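Local coordinates for regulatory protein (Bacillus megaterium, PDB 4UA1) that probably represses the mercury resistance operon as a DNA-bound dimer and turns into a transcriptional activator when it binds mercury(II), at residues H50-K53 and R54-L58; L58-L62 and N63-K67; K78-D81 and M82-T86; I87-I90 and E91-R95. All coordinates share one frame; numbering follows the deposited sequence.

Interaction 1 of 4, residues H50-K53 and R54-L58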
loop_
_atom_site.group_PDB
_atom_site.type_symbol
_atom_site.label_atom_id
_atom_site.label_comp_id
_atom_site.label_asym_id
_atom_site.label_seq_id
_atom_site.Cartn_x
_atom_site.Cartn_y
_atom_site.Cartn_z
ATOM N N HIS B 50 -4.268 13.913 -16.240
ATOM C CA HIS B 50 -2.815 13.645 -16.159
ATOM C C HIS B 50 -2.308 14.001 -14.781
ATOM O O HIS B 50 -1.637 13.201 -14.119
ATOM C CB HIS B 50 -2.003 14.432 -17.201
ATOM C CG HIS B 50 -1.918 13.763 -18.531
ATOM N ND1 HIS B 50 -1.387 12.504 -18.695
ATOM C CD2 HIS B 50 -2.332 14.161 -19.760
ATOM C CE1 HIS B 50 -1.462 12.160 -19.969
ATOM N NE2 HIS B 50 -2.034 13.146 -20.636
ATOM N N PHE B 51 -2.656 15.221 -14.372
ATOM C CA PHE B 51 -2.261 15.776 -13.096
ATOM C C PHE B 51 -2.646 14.801 -11.958
ATOM O O PHE B 51 -1.827 14.461 -11.084
ATOM C CB PHE B 51 -2.944 17.135 -12.913
ATOM C CG PHE B 51 -2.576 17.845 -11.638
ATOM C CD1 PHE B 51 -1.282 17.784 -11.134
ATOM C CD2 PHE B 51 -3.525 18.569 -10.938
ATOM C CE1 PHE B 51 -0.941 18.432 -9.960
ATOM C CE2 PHE B 51 -3.196 19.225 -9.767
ATOM C CZ PHE B 51 -1.906 19.149 -9.273
ATOM N N ILE B 52 -3.885 14.320 -12.002
ATOM C CA ILE B 52 -4.385 13.457 -10.951
ATOM C C ILE B 52 -3.651 12.118 -10.953
ATOM O O ILE B 52 -3.194 11.631 -9.906
ATOM C CB ILE B 52 -5.895 13.246 -11.108
ATOM C CG1 ILE B 52 -6.634 14.530 -10.735
ATOM C CG2 ILE B 52 -6.364 12.112 -10.237
ATOM C CD1 ILE B 52 -8.042 14.559 -11.220
ATOM N N LYS B 53 -3.531 11.531 -12.138
ATOM C CA LYS B 53 -2.818 10.276 -12.274
ATOM C C LYS B 53 -1.405 10.404 -11.669
ATOM O O LYS B 53 -0.972 9.563 -10.865
ATOM C CB LYS B 53 -2.775 9.851 -13.756
ATOM C CG LYS B 53 -1.997 8.568 -14.047
ATOM C CD LYS B 53 -2.655 7.385 -13.376
ATOM C CE LYS B 53 -1.918 6.088 -13.632
ATOM N NZ LYS B 53 -2.155 5.147 -12.494
ATOM N N ARG B 54 -0.694 11.471 -12.014
ATOM C CA ARG B 54 0.694 11.551 -11.587
ATOM C C ARG B 54 0.805 11.845 -10.112
ATOM O O ARG B 54 1.721 11.351 -9.461
ATOM C CB ARG B 54 1.480 12.580 -12.400
ATOM C CG ARG B 54 1.599 12.097 -13.816
ATOM C CD ARG B 54 2.266 13.060 -14.737
ATOM N NE ARG B 54 1.834 12.776 -16.099
ATOM C CZ ARG B 54 2.457 13.182 -17.201
ATOM N NH1 ARG B 54 3.618 13.838 -17.134
ATOM N NH2 ARG B 54 1.942 12.870 -18.376
ATOM N N MET B 55 -0.122 12.632 -9.577
ATOM C CA MET B 55 -0.131 12.876 -8.145
ATOM C C MET B 55 -0.296 11.554 -7.438
ATOM O O MET B 55 0.365 11.305 -6.426
ATOM C CB MET B 55 -1.232 13.863 -7.734
ATOM C CG MET B 55 -0.842 15.335 -7.902
ATOM S SD MET B 55 -1.865 16.485 -6.953
ATOM C CE MET B 55 -3.459 16.301 -7.744
ATOM N N GLN B 56 -1.148 10.680 -7.982
ATOM C CA GLN B 56 -1.280 9.367 -7.360
ATOM C C GLN B 56 -0.023 8.543 -7.490
ATOM O O GLN B 56 0.298 7.783 -6.593
ATOM C CB GLN B 56 -2.427 8.603 -7.953
ATOM C CG GLN B 56 -3.728 8.892 -7.290
ATOM C CD GLN B 56 -4.864 8.298 -8.082
ATOM O OE1 GLN B 56 -5.161 8.766 -9.194
ATOM N NE2 GLN B 56 -5.490 7.253 -7.544
ATOM N N GLU B 57 0.711 8.697 -8.579
ATOM C CA GLU B 57 1.973 7.961 -8.694
ATOM C C GLU B 57 2.995 8.570 -7.742
ATOM O O GLU B 57 4.008 7.967 -7.424
ATOM C CB GLU B 57 2.462 7.959 -10.143
ATOM C CG GLU B 57 1.466 7.235 -11.076
ATOM C CD GLU B 57 1.756 7.401 -12.563
ATOM O OE1 GLU B 57 2.380 8.410 -12.940
ATOM O OE2 GLU B 57 1.331 6.536 -13.364
ATOM N N LEU B 58 2.709 9.772 -7.262
ATOM C CA LEU B 58 3.603 10.433 -6.320
ATOM C C LEU B 58 3.182 10.191 -4.879
ATOM O O LEU B 58 3.772 10.764 -3.963
ATOM C CB LEU B 58 3.653 11.936 -6.588
ATOM C CG LEU B 58 4.333 12.329 -7.900
ATOM C CD1 LEU B 58 4.218 13.811 -8.146
ATOM C CD2 LEU B 58 5.774 11.897 -7.916
#
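Met55 folds its thioether over the ring of Phe51 one helical turn earlier, a Met-aromatic contact of the i to i+4 kind. Its methyl carbon CE lies over one face of the Phe51 ring, 3.7 Å from the centroid and displaced toward the rim, which makes a CH-pi contact. The sulfur approaches the ring obliquely, with Met55 SD 3.5 Å from Phe51 CZ. A bend at the last torsion of Met55 (chi3 -66°) turns the methyl back over the ring, while Phe51 keeps CG anti to its backbone N (chi1 -178°), which sends the ring along the helix toward the thioether.

Other sides of the same helix pair polar groups at this spacing. His50 and Arg54 run side by side, pointing the same way, with ring and guanidinium planes nearly perpendicular at 84°; His50 ND1 meets the guanidinium at its edge, 3.4 Å from Arg54 NH2. Lys53 and Glu57 make a long salt bridge, Lys53 NZ to Glu57 OE2 3.9 Å, so the attraction there is probably modest. Beneath these side chains the backbone sets the spacing through regular helical bonds, among them Met55 N to Phe51 O at 2.9 Å.

The second subunit packs its Met130 on His50 and its Leu129 on both Phe51 and Arg54, so the polar pair and the ring belong partly to the dimer interface. Within the chain, helix 44-57 turns its Phe51 and Met55 face inward, where Leu69 of helix 62-74 meets Phe51, Ile65 and Leu68 of that helix meet Met55, and Met82 of helix 78-112 touches both.

Interaction 2 of 4, residues L58-L62 and N63-K67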
loop_
_atom_site.group_PDB
_atom_site.type_symbol
_atom_site.label_atom_id
_atom_site.label_comp_id
_atom_site.label_asym_id
_atom_site.label_seq_id
_atom_site.Cartn_x
_atom_site.Cartn_y
_atom_site.Cartn_z
ATOM N N LEU B 58 2.709 9.772 -7.262
ATOM C CA LEU B 58 3.603 10.433 -6.320
ATOM C C LEU B 58 3.182 10.191 -4.879
ATOM O O LEU B 58 3.772 10.764 -3.963
ATOM C CB LEU B 58 3.653 11.936 -6.588
ATOM C CG LEU B 58 4.333 12.329 -7.900
ATOM C CD1 LEU B 58 4.218 13.811 -8.146
ATOM C CD2 LEU B 58 5.774 11.897 -7.916
ATOM N N GLY B 59 2.143 9.384 -4.674
ATOM C CA GLY B 59 1.766 8.999 -3.333
ATOM C C GLY B 59 0.702 9.828 -2.657
ATOM O O GLY B 59 0.470 9.660 -1.461
ATOM N N PHE B 60 0.074 10.753 -3.380
ATOM C CA PHE B 60 -1.121 11.420 -2.850
ATOM C C PHE B 60 -2.308 10.459 -2.951
ATOM O O PHE B 60 -2.532 9.874 -4.012
ATOM C CB PHE B 60 -1.481 12.683 -3.627
ATOM C CG PHE B 60 -0.498 13.801 -3.542
ATOM C CD1 PHE B 60 -0.789 14.929 -2.801
ATOM C CD2 PHE B 60 0.656 13.787 -4.299
ATOM C CE1 PHE B 60 0.092 16.009 -2.778
ATOM C CE2 PHE B 60 1.536 14.841 -4.268
ATOM C CZ PHE B 60 1.245 15.960 -3.518
ATOM N N THR B 61 -3.088 10.333 -1.881
ATOM C CA THR B 61 -4.328 9.542 -1.912
ATOM C C THR B 61 -5.377 10.318 -2.648
ATOM O O THR B 61 -5.227 11.533 -2.813
ATOM C CB THR B 61 -4.895 9.262 -0.538
ATOM O OG1 THR B 61 -5.444 10.492 -0.038
ATOM C CG2 THR B 61 -3.829 8.724 0.408
ATOM N N LEU B 62 -6.431 9.635 -3.094
ATOM C CA LEU B 62 -7.531 10.307 -3.777
ATOM C C LEU B 62 -8.131 11.418 -2.902
ATOM O O LEU B 62 -8.457 12.502 -3.368
ATOM C CB LEU B 62 -8.630 9.318 -4.150
ATOM C CG LEU B 62 -8.602 8.728 -5.559
ATOM C CD1 LEU B 62 -9.810 7.812 -5.737
ATOM C CD2 LEU B 62 -8.523 9.787 -6.685
ATOM N N ASN B 63 -8.241 11.138 -1.615
ATOM C CA ASN B 63 -8.769 12.093 -0.670
ATOM C C ASN B 63 -7.953 13.363 -0.586
ATOM O O ASN B 63 -8.495 14.470 -0.687
ATOM C CB ASN B 63 -8.848 11.442 0.699
ATOM C CG ASN B 63 -9.726 12.198 1.629
ATOM O OD1 ASN B 63 -9.250 12.770 2.609
ATOM N ND2 ASN B 63 -11.018 12.235 1.325
ATOM N N GLU B 64 -6.643 13.197 -0.422
ATOM C CA GLU B 64 -5.709 14.314 -0.453
ATOM C C GLU B 64 -5.832 15.108 -1.748
ATOM O O GLU B 64 -5.808 16.342 -1.757
ATOM C CB GLU B 64 -4.285 13.811 -0.277
ATOM C CG GLU B 64 -4.107 13.135 1.051
ATOM C CD GLU B 64 -2.696 12.662 1.334
ATOM O OE1 GLU B 64 -1.963 12.283 0.386
ATOM O OE2 GLU B 64 -2.356 12.642 2.538
ATOM N N ILE B 65 -5.961 14.391 -2.851
ATOM C CA ILE B 65 -6.066 15.032 -4.147
ATOM C C ILE B 65 -7.345 15.857 -4.236
ATOM O O ILE B 65 -7.353 16.950 -4.806
ATOM C CB ILE B 65 -5.993 13.976 -5.251
ATOM C CG1 ILE B 65 -4.549 13.429 -5.335
ATOM C CG2 ILE B 65 -6.464 14.539 -6.570
ATOM C CD1 ILE B 65 -4.367 12.294 -6.293
ATOM N N ASP B 66 -8.406 15.347 -3.621
ATOM C CA ASP B 66 -9.698 16.028 -3.516
ATOM C C ASP B 66 -9.557 17.379 -2.802
ATOM O O ASP B 66 -10.028 18.438 -3.292
ATOM C CB ASP B 66 -10.676 15.137 -2.750
ATOM C CG ASP B 66 -12.117 15.561 -2.902
ATOM O OD1 ASP B 66 -12.387 16.759 -3.098
ATOM O OD2 ASP B 66 -12.991 14.682 -2.782
ATOM N N LYS B 67 -8.943 17.324 -1.619
ATOM C CA LYS B 67 -8.731 18.531 -0.838
ATOM C C LYS B 67 -7.890 19.533 -1.629
ATOM O O LYS B 67 -8.331 20.665 -1.900
ATOM C CB LYS B 67 -8.065 18.183 0.496
#
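Glu64 OE1 is gripped by two donors: the backbone N-H of Thr61, in a fairly straight bond of 3.2 Å between Thr61 N and Glu64 OE1, and the ammonium group of Lys89 on helix 78-112, which forms a salt bridge to the same oxygen. Thr61 N comes from above the carboxylate plane, 39° out of it. The lysine probably keeps the carboxylate anionic and helps fix its position beside the start of the helix.

The reciprocal bond runs from Glu64 N to Thr61 OG1, 3.0 Å long and almost straight at 175°. Thr61 places OG1 between its backbone N and carbonyl carbon (chi1 72°), which brings the hydroxyl oxygen under the N-H of Glu64. The two side chains cross at about a right angle.

On the inner side, Phe60 CB rests on Ile65 CG1 at 3.6 Å, joining the residue before the cap to the first turn. The Phe60 ring itself takes a cation-pi contact from Lys89, and Ile65 packs against Met55 of helix 44-57. Gly59, with positive phi, ends that preceding helix in a Schellman motif. Exit and entry are thus separated by very few residues: a Schellman motif followed by an N-terminal capping box between Thr61 and Glu64, here joining two helices of the MerR-type DNA-binding domain.

Interaction 3 of 4, residues K78-D81 and M82-T86. With HG (mercury (II) ion), chain C.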
loop_
_atom_site.group_PDB
_atom_site.type_symbol
_atom_site.label_atom_id
_atom_site.label_comp_id
_atom_site.label_asym_id
_atom_site.label_seq_id
_atom_site.Cartn_x
_atom_site.Cartn_y
_atom_site.Cartn_z
ATOM N N LYS B 78 -1.972 30.064 -6.388
ATOM C CA LYS B 78 -2.105 28.645 -6.673
ATOM C C LYS B 78 -0.735 28.002 -6.558
ATOM O O LYS B 78 -0.585 26.916 -6.020
ATOM C CB LYS B 78 -2.729 28.413 -8.045
ATOM C CG LYS B 78 -4.067 29.062 -8.206
ATOM C CD LYS B 78 -4.731 28.605 -9.499
ATOM C CE LYS B 78 -6.055 29.346 -9.734
ATOM N NZ LYS B 78 -6.961 29.259 -8.548
ATOM N N CYS B 79 0.270 28.699 -7.066
ATOM C CA CYS B 79 1.627 28.235 -6.957
ATOM C C CYS B 79 2.016 28.008 -5.482
ATOM O O CYS B 79 2.578 26.967 -5.134
ATOM C CB CYS B 79 2.553 29.236 -7.634
ATOM S SG CYS B 79 4.288 28.880 -7.431
ATOM N N ARG B 80 1.678 28.954 -4.609
ATOM C CA ARG B 80 2.008 28.802 -3.194
ATOM C C ARG B 80 1.310 27.568 -2.582
ATOM O O ARG B 80 1.929 26.798 -1.825
ATOM C CB ARG B 80 1.627 30.073 -2.413
ATOM C CG ARG B 80 1.908 30.001 -0.919
ATOM C CD ARG B 80 1.136 31.077 -0.175
ATOM N NE ARG B 80 -0.294 30.785 -0.251
ATOM C CZ ARG B 80 -1.262 31.648 0.050
ATOM N NH1 ARG B 80 -0.951 32.878 0.450
ATOM N NH2 ARG B 80 -2.544 31.277 -0.062
ATOM N N ASP B 81 0.025 27.400 -2.909
ATOM C CA ASP B 81 -0.760 26.290 -2.397
ATOM C C ASP B 81 -0.104 24.991 -2.765
ATOM O O ASP B 81 0.161 24.130 -1.926
ATOM C CB ASP B 81 -2.183 26.300 -2.963
ATOM C CG ASP B 81 -3.067 27.374 -2.347
ATOM O OD1 ASP B 81 -2.754 27.902 -1.257
ATOM O OD2 ASP B 81 -4.099 27.692 -2.972
ATOM N N MET B 82 0.164 24.862 -4.045
ATOM C CA MET B 82 0.696 23.631 -4.562
ATOM C C MET B 82 2.077 23.327 -3.967
ATOM O O MET B 82 2.389 22.178 -3.642
ATOM C CB MET B 82 0.749 23.697 -6.079
ATOM C CG MET B 82 0.920 22.333 -6.670
ATOM S SD MET B 82 -0.373 21.221 -6.133
ATOM C CE MET B 82 0.441 19.669 -6.476
ATOM N N TYR B 83 2.872 24.378 -3.788
ATOM C CA TYR B 83 4.178 24.283 -3.153
ATOM C C TYR B 83 4.083 23.690 -1.754
ATOM O O TYR B 83 4.820 22.738 -1.390
ATOM C CB TYR B 83 4.806 25.677 -3.137
ATOM C CG TYR B 83 6.173 25.806 -2.500
ATOM C CD1 TYR B 83 7.319 25.381 -3.163
ATOM C CD2 TYR B 83 6.326 26.450 -1.268
ATOM C CE1 TYR B 83 8.569 25.537 -2.587
ATOM C CE2 TYR B 83 7.571 26.617 -0.691
ATOM C CZ TYR B 83 8.693 26.168 -1.355
ATOM O OH TYR B 83 9.943 26.347 -0.785
ATOM N N ASP B 84 3.186 24.283 -0.969
ATOM C CA ASP B 84 2.878 23.811 0.386
ATOM C C ASP B 84 2.439 22.351 0.454
ATOM O O ASP B 84 2.944 21.591 1.280
ATOM C CB ASP B 84 1.801 24.682 1.004
ATOM C CG ASP B 84 2.321 26.019 1.365
ATOM O OD1 ASP B 84 3.555 26.128 1.475
ATOM O OD2 ASP B 84 1.522 26.948 1.568
ATOM N N PHE B 85 1.475 21.980 -0.391
ATOM C CA PHE B 85 0.996 20.605 -0.412
ATOM C C PHE B 85 2.120 19.642 -0.803
ATOM O O PHE B 85 2.204 18.553 -0.256
ATOM C CB PHE B 85 -0.190 20.438 -1.359
ATOM C CG PHE B 85 -1.494 21.002 -0.830
ATOM C CD1 PHE B 85 -2.027 20.547 0.370
ATOM C CD2 PHE B 85 -2.191 21.977 -1.549
ATOM C CE1 PHE B 85 -3.226 21.053 0.861
ATOM C CE2 PHE B 85 -3.388 22.491 -1.076
ATOM C CZ PHE B 85 -3.913 22.029 0.131
ATOM N N THR B 86 2.981 20.049 -1.728
ATOM C CA THR B 86 4.103 19.221 -2.144
ATOM C C THR B 86 5.055 18.974 -0.964
ATOM O O THR B 86 5.507 17.842 -0.764
ATOM C CB THR B 86 4.904 19.886 -3.300
ATOM O OG1 THR B 86 4.040 20.118 -4.414
ATOM C CG2 THR B 86 6.090 19.033 -3.732
HETATM HG HG HG C . 4.360 26.460 -7.712
#
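Cys79 binds the mercury ion from the first turn of helix 78-112, which continues without a break through Met82 and Tyr83. Its CB lies 3.3 Å from the metal and carries SG onward to a bond of 2.4 Å between Cys79 SG and mercury. The sulfur stands anti to the backbone N (chi1 174°), a torsion that carries it off the helix to the ion. Cys114 and Cys123 of the second subunit supply the other two sulfur ligands, so each metal site is shared across the dimer.

The backbone beneath the ligand is regular: Tyr83 N donates to Cys79 O at 2.9 Å. One turn further on, Met82 O accepts two bonds from Thr86, from its backbone N and from OG1, which reach it from opposite faces of the carbonyl plane; the hydroxyl bond, Thr86 OG1 to Met82 O, is 2.8 Å long. On another side of the helix, Arg80 presents the edge of its guanidinium to its neighbour Asp81, with Arg80 NH2 3.6 Å from Asp81 OD1 in a salt bridge.

Tyr83 takes a cation-pi contact from Lys118 of the second subunit. Within the chain, Phe85 packs on Leu68 and Val71 of helix 62-74, while Met82 reaches both Leu68 and, on helix 44-57, Phe51 and Met55.

Interaction 4 of 4, residues I87-I90 and E91-R95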
loop_
_atom_site.group_PDB
_atom_site.type_symbol
_atom_site.label_atom_id
_atom_site.label_comp_id
_atom_site.label_asym_id
_atom_site.label_seq_id
_atom_site.Cartn_x
_atom_site.Cartn_y
_atom_site.Cartn_z
ATOM N N ILE B 87 5.348 20.025 -0.185
ATOM C CA ILE B 87 6.144 19.858 1.052
ATOM C C ILE B 87 5.469 18.910 2.061
ATOM O O ILE B 87 6.122 18.019 2.671
ATOM C CB ILE B 87 6.404 21.208 1.732
ATOM C CG1 ILE B 87 7.485 21.992 0.972
ATOM C CG2 ILE B 87 6.865 21.015 3.160
ATOM C CD1 ILE B 87 7.532 23.465 1.355
ATOM N N LEU B 88 4.163 19.082 2.247
ATOM C CA LEU B 88 3.467 18.190 3.156
ATOM C C LEU B 88 3.585 16.765 2.632
ATOM O O LEU B 88 3.612 15.818 3.408
ATOM C CB LEU B 88 2.007 18.597 3.354
ATOM C CG LEU B 88 1.797 19.849 4.204
ATOM C CD1 LEU B 88 0.312 20.216 4.219
ATOM C CD2 LEU B 88 2.327 19.644 5.600
ATOM N N LYS B 89 3.634 16.615 1.315
ATOM C CA LYS B 89 3.762 15.296 0.734
ATOM C C LYS B 89 5.159 14.718 0.995
ATOM O O LYS B 89 5.279 13.542 1.355
ATOM C CB LYS B 89 3.452 15.314 -0.760
ATOM C CG LYS B 89 3.453 13.912 -1.407
ATOM C CD LYS B 89 2.804 12.807 -0.533
ATOM C CE LYS B 89 1.323 13.051 -0.294
ATOM N NZ LYS B 89 0.622 11.961 0.486
ATOM N N ILE B 90 6.196 15.536 0.820
ATOM C CA ILE B 90 7.546 15.094 1.122
ATOM C C ILE B 90 7.592 14.533 2.545
ATOM O O ILE B 90 8.121 13.440 2.780
ATOM C CB ILE B 90 8.580 16.238 0.937
ATOM C CG1 ILE B 90 8.664 16.643 -0.549
ATOM C CG2 ILE B 90 9.973 15.857 1.502
ATOM C CD1 ILE B 90 9.450 17.955 -0.812
ATOM N N GLU B 91 6.987 15.272 3.474
ATOM C CA GLU B 91 6.975 14.886 4.881
ATOM C C GLU B 91 6.153 13.606 5.121
ATOM O O GLU B 91 6.527 12.741 5.943
ATOM C CB GLU B 91 6.477 16.069 5.711
ATOM C CG GLU B 91 7.529 17.196 5.747
ATOM C CD GLU B 91 7.040 18.535 6.327
ATOM O OE1 GLU B 91 5.909 18.593 6.865
ATOM O OE2 GLU B 91 7.806 19.534 6.239
ATOM N N ASP B 92 5.076 13.442 4.353
ATOM C CA ASP B 92 4.274 12.218 4.446
ATOM C C ASP B 92 5.076 10.987 3.976
ATOM O O ASP B 92 5.117 9.945 4.643
ATOM C CB ASP B 92 2.985 12.359 3.620
ATOM C CG ASP B 92 2.013 11.208 3.845
ATOM O OD1 ASP B 92 1.692 10.933 5.020
ATOM O OD2 ASP B 92 1.569 10.577 2.859
ATOM N N ILE B 93 5.727 11.122 2.831
ATOM C CA ILE B 93 6.554 10.055 2.302
ATOM C C ILE B 93 7.641 9.710 3.301
ATOM O O ILE B 93 8.001 8.537 3.455
ATOM C CB ILE B 93 7.200 10.428 0.950
ATOM C CG1 ILE B 93 6.134 10.832 -0.078
ATOM C CG2 ILE B 93 8.046 9.267 0.433
ATOM C CD1 ILE B 93 5.146 9.765 -0.372
ATOM N N GLN B 94 8.178 10.723 3.981
ATOM C CA GLN B 94 9.262 10.421 4.907
ATOM C C GLN B 94 8.721 9.571 6.060
ATOM O O GLN B 94 9.343 8.584 6.450
ATOM C CB GLN B 94 9.945 11.682 5.418
ATOM C CG GLN B 94 11.242 11.389 6.152
ATOM C CD GLN B 94 11.452 12.329 7.301
ATOM O OE1 GLN B 94 10.545 13.075 7.661
ATOM N NE2 GLN B 94 12.653 12.314 7.885
ATOM N N ARG B 95 7.545 9.933 6.569
ATOM C CA ARG B 95 6.890 9.105 7.578
ATOM C C ARG B 95 6.687 7.637 7.125
ATOM O O ARG B 95 6.930 6.711 7.913
ATOM C CB ARG B 95 5.554 9.716 7.990
ATOM C CG ARG B 95 4.806 8.811 8.944
ATOM C CD ARG B 95 3.312 9.003 8.860
ATOM N NE ARG B 95 2.773 8.748 7.525
ATOM C CZ ARG B 95 2.294 7.576 7.117
ATOM N NH1 ARG B 95 2.299 6.530 7.937
ATOM N NH2 ARG B 95 1.807 7.448 5.888
#
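Lys89 and Asp92 lie side by side, pointing the same way, and join at their ends in a salt bridge with Lys89 NZ 2.9 Å from Asp92 OD2. The ammonium nitrogen approaches from above the carboxylate plane, 37° out of it. Bends at chi2 and chi3 (40° and 64°) curl the lysine chain, carrying NZ round to the aspartate and bringing CD across Ile93, whose CD1 is 3.8 Å from Lys89 CD. The other carboxylate oxygen, Asp92 OD1, takes a weak bond from Arg95 NE at 3.5 Å.

Ile87 and Glu91 also run alongside each other, with Ile87 CG2 3.5 Å from Glu91 OE2. Leu88 crosses the same glutamate at a slant, its CD2 3.9 Å from Glu91 OE1.

The strongest polar partner of Lys89 lies beyond its own helix: its ammonium forms a salt bridge with Glu64, and it also donates a hydrogen bond to the Gly59 carbonyl. The second subunit sets Leu107 against Lys89 and Ile90. Lys89, Asp92 and Arg95 make a salt-bridge network at i to i+3 spacing along the long dimerisation helix, whose lysine also ties that helix to the DNA-binding region.

Overall arrangement
Every contact is local, made along a helix or round a turn, and none encloses or crosses another. Interaction 1 occupies the end of helix 44-57 and shares Leu58 with interaction 2, which turns the chain into helix 62-74; Met55 packs on Ile65 between them. After that helix, interactions 3 and 4 follow in series on helix 78-112, adjoining in sequence. The chain folds back so that Met82 of interaction 3 touches Phe51 and Met55, while Lys89 of interaction 4 bonds to Glu64 and Gly59. Interactions 1, 3 and 4 also meet the second subunit, linking the DNA-binding domain, the mercury site and the dimer interface.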